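Probable thioesterase (Thermus thermophilus, PDB 1Z54) probably hydrolyses the thioester bond of fatty acyl-CoA substrates, as a hotdog-fold member of the 4-hydroxybenzoyl-CoA thioesterase family. Local coordinates at residues V4-V9 with V72-T77. Sequence-based numbering, arbitrary orientation.
Sequences VTRIKV and VVEVRT
Thr5 and Ile7 are hydrogen-bonded through their backbones to Val75 and Val73, each of the two antiparallel pairs exchanging both N-H groups and both carbonyls. Thr5 N lies 2.8 Å from Val75 O, and Ile7 N approaches Val73 O at 2.7 Å, nearly in line with its C=O bond. On the face carrying these four residues, Val73 has CG1 anti to its carbonyl carbon (chi1 -65°), which leaves CG2 between N and carbonyl carbon and brings that methyl to 3.3 Å from Ile7 O and 3.7 Å from Ile7 CB. Ile7 reaches the other way with CD1, which meets Val75 CG2 at 4.2 Å; the beta-branched aliphatic side chains of Ile7, Val73 and Val75 suit both an extended backbone and this buried side.

In this hotdog fold, strand 3-8 forms one margin of the chain's antiparallel sheet, which wraps around helix 24-39. The helix covers the Thr5 and Val75 side at Ala32. Thr5, also beta-branched, adds a hydroxyl whose OG1 hydrogen-bonds Asp35 of that helix.

The non-hydrogen-bonded pairs put their side chains on the opposite face, where long polar residues lend aliphatic stems to the packing. Val4 straddles two neighbours, CG1 against Glu74 CB and CG2 3.9 Å from Arg76 CG. Arg6 and Glu74 run side by side, their CG atoms 4.0 Å apart, yet Arg6 NE stays 4.7 Å from Glu74 OE1, while Val72 CG1 sits at the guanidinium edge. Arg76 forms a salt bridge with Glu94 of strand 86-95. The extended Lys8 spans to Asp35 of the second subunit, pairing its ammonium group with that carboxylate.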
loop_
_atom_site.group_PDB
_atom_site.type_symbol
_atom_site.label_atom_id
_atom_site.label_comp_id
_atom_site.label_asym_id
_atom_site.label_seq_id
_atom_site.Cartn_x
_atom_site.Cartn_y
_atom_site.Cartn_z
ATOM N N VAL A 4 2.650 -21.247 11.313
ATOM C CA VAL A 4 2.272 -21.055 9.922
ATOM C C VAL A 4 1.105 -20.079 9.810
ATOM O O VAL A 4 0.096 -20.214 10.499
ATOM C CB VAL A 4 1.876 -22.389 9.260
ATOM C CG1 VAL A 4 1.541 -22.160 7.792
ATOM C CG2 VAL A 4 3.014 -23.389 9.398
ATOM N N THR A 5 1.252 -19.097 8.933
ATOM C CA THR A 5 0.218 -18.093 8.734
ATOM C C THR A 5 -0.320 -18.163 7.318
ATOM O O THR A 5 0.427 -17.986 6.356
ATOM C CB THR A 5 0.775 -16.675 8.962
ATOM O OG1 THR A 5 1.418 -16.615 10.241
ATOM C CG2 THR A 5 -0.350 -15.643 8.910
ATOM N N ARG A 6 -1.615 -18.421 7.186
ATOM C CA ARG A 6 -2.231 -18.487 5.867
ATOM C C ARG A 6 -2.670 -17.082 5.442
ATOM O O ARG A 6 -3.299 -16.356 6.212
ATOM C CB ARG A 6 -3.430 -19.441 5.883
ATOM C CG ARG A 6 -3.040 -20.903 6.074
ATOM C CD ARG A 6 -4.257 -21.818 6.083
ATOM N NE ARG A 6 -5.018 -21.708 4.842
ATOM C CZ ARG A 6 -6.080 -22.453 4.543
ATOM N NH1 ARG A 6 -6.707 -22.277 3.386
ATOM N NH2 ARG A 6 -6.516 -23.375 5.399
ATOM N N ILE A 7 -2.328 -16.700 4.218
ATOM C CA ILE A 7 -2.684 -15.377 3.718
ATOM C C ILE A 7 -3.301 -15.454 2.331
ATOM O O ILE A 7 -2.667 -15.919 1.382
ATOM C CB ILE A 7 -1.438 -14.451 3.666
ATOM C CG1 ILE A 7 -0.924 -14.186 5.083
ATOM C CG2 ILE A 7 -1.782 -13.138 2.979
ATOM C CD1 ILE A 7 0.316 -13.297 5.140
ATOM N N LYS A 8 -4.548 -15.010 2.217
ATOM C CA LYS A 8 -5.232 -15.001 0.930
ATOM C C LYS A 8 -4.789 -13.750 0.169
ATOM O O LYS A 8 -4.975 -12.629 0.645
ATOM C CB LYS A 8 -6.742 -14.977 1.139
ATOM C CG LYS A 8 -7.560 -15.014 -0.142
ATOM C CD LYS A 8 -9.044 -15.113 0.183
ATOM C CE LYS A 8 -9.910 -15.028 -1.056
ATOM N NZ LYS A 8 -11.348 -15.324 -0.746
ATOM N N VAL A 9 -4.195 -13.944 -1.007
ATOM C CA VAL A 9 -3.734 -12.813 -1.804
ATOM C C VAL A 9 -4.871 -11.860 -2.130
ATOM O O VAL A 9 -5.970 -12.281 -2.490
ATOM C CB VAL A 9 -3.094 -13.263 -3.131
ATOM C CG1 VAL A 9 -2.743 -12.029 -3.982
ATOM C CG2 VAL A 9 -1.844 -14.082 -2.848
ATOM N N VAL A 72 -3.831 -18.747 -2.083
ATOM C CA VAL A 72 -3.649 -18.547 -0.653
ATOM C C VAL A 72 -2.217 -18.986 -0.381
ATOM O O VAL A 72 -1.780 -20.020 -0.885
ATOM C CB VAL A 72 -4.625 -19.415 0.169
ATOM C CG1 VAL A 72 -4.273 -19.336 1.639
ATOM C CG2 VAL A 72 -6.066 -18.934 -0.050
ATOM N N VAL A 73 -1.468 -18.196 0.379
ATOM C CA VAL A 73 -0.084 -18.554 0.670
ATOM C C VAL A 73 0.113 -18.855 2.138
ATOM O O VAL A 73 -0.610 -18.346 2.997
ATOM C CB VAL A 73 0.916 -17.428 0.299
ATOM C CG1 VAL A 73 0.923 -17.198 -1.186
ATOM C CG2 VAL A 73 0.561 -16.153 1.059
ATOM N N GLU A 74 1.104 -19.692 2.411
ATOM C CA GLU A 74 1.436 -20.065 3.775
ATOM C C GLU A 74 2.804 -19.509 4.106
ATOM O O GLU A 74 3.760 -19.678 3.341
ATOM C CB GLU A 74 1.432 -21.588 3.931
ATOM C CG GLU A 74 0.040 -22.191 3.918
ATOM C CD GLU A 74 0.041 -23.681 4.207
ATOM O OE1 GLU A 74 -1.054 -24.236 4.438
ATOM O OE2 GLU A 74 1.131 -24.298 4.196
ATOM N N VAL A 75 2.883 -18.823 5.237
ATOM C CA VAL A 75 4.131 -18.236 5.679
ATOM C C VAL A 75 4.569 -18.906 6.962
ATOM O O VAL A 75 3.892 -18.824 7.988
ATOM C CB VAL A 75 3.994 -16.735 5.928
ATOM C CG1 VAL A 75 5.354 -16.152 6.282
ATOM C CG2 VAL A 75 3.420 -16.058 4.685
ATOM N N ARG A 76 5.703 -19.586 6.882
ATOM C CA ARG A 76 6.260 -20.292 8.020
ATOM C C ARG A 76 7.302 -19.403 8.672
ATOM O O ARG A 76 8.235 -18.946 8.014
ATOM C CB ARG A 76 6.894 -21.601 7.543
ATOM C CG ARG A 76 5.889 -22.529 6.865
ATOM C CD ARG A 76 6.567 -23.604 6.019
ATOM N NE ARG A 76 7.465 -24.449 6.800
ATOM C CZ ARG A 76 8.108 -25.508 6.308
ATOM N NH1 ARG A 76 8.909 -26.227 7.086
ATOM N NH2 ARG A 76 7.947 -25.851 5.036
ATOM N N THR A 77 7.150 -19.143 9.962
ATOM C CA THR A 77 8.120 -18.298 10.634
ATOM C C THR A 77 8.644 -18.867 11.936
ATOM O O THR A 77 7.934 -19.538 12.688
ATOM C CB THR A 77 7.560 -16.866 10.897
ATOM O OG1 THR A 77 7.871 -16.459 12.233
ATOM C CG2 THR A 77 6.078 -16.810 10.681
#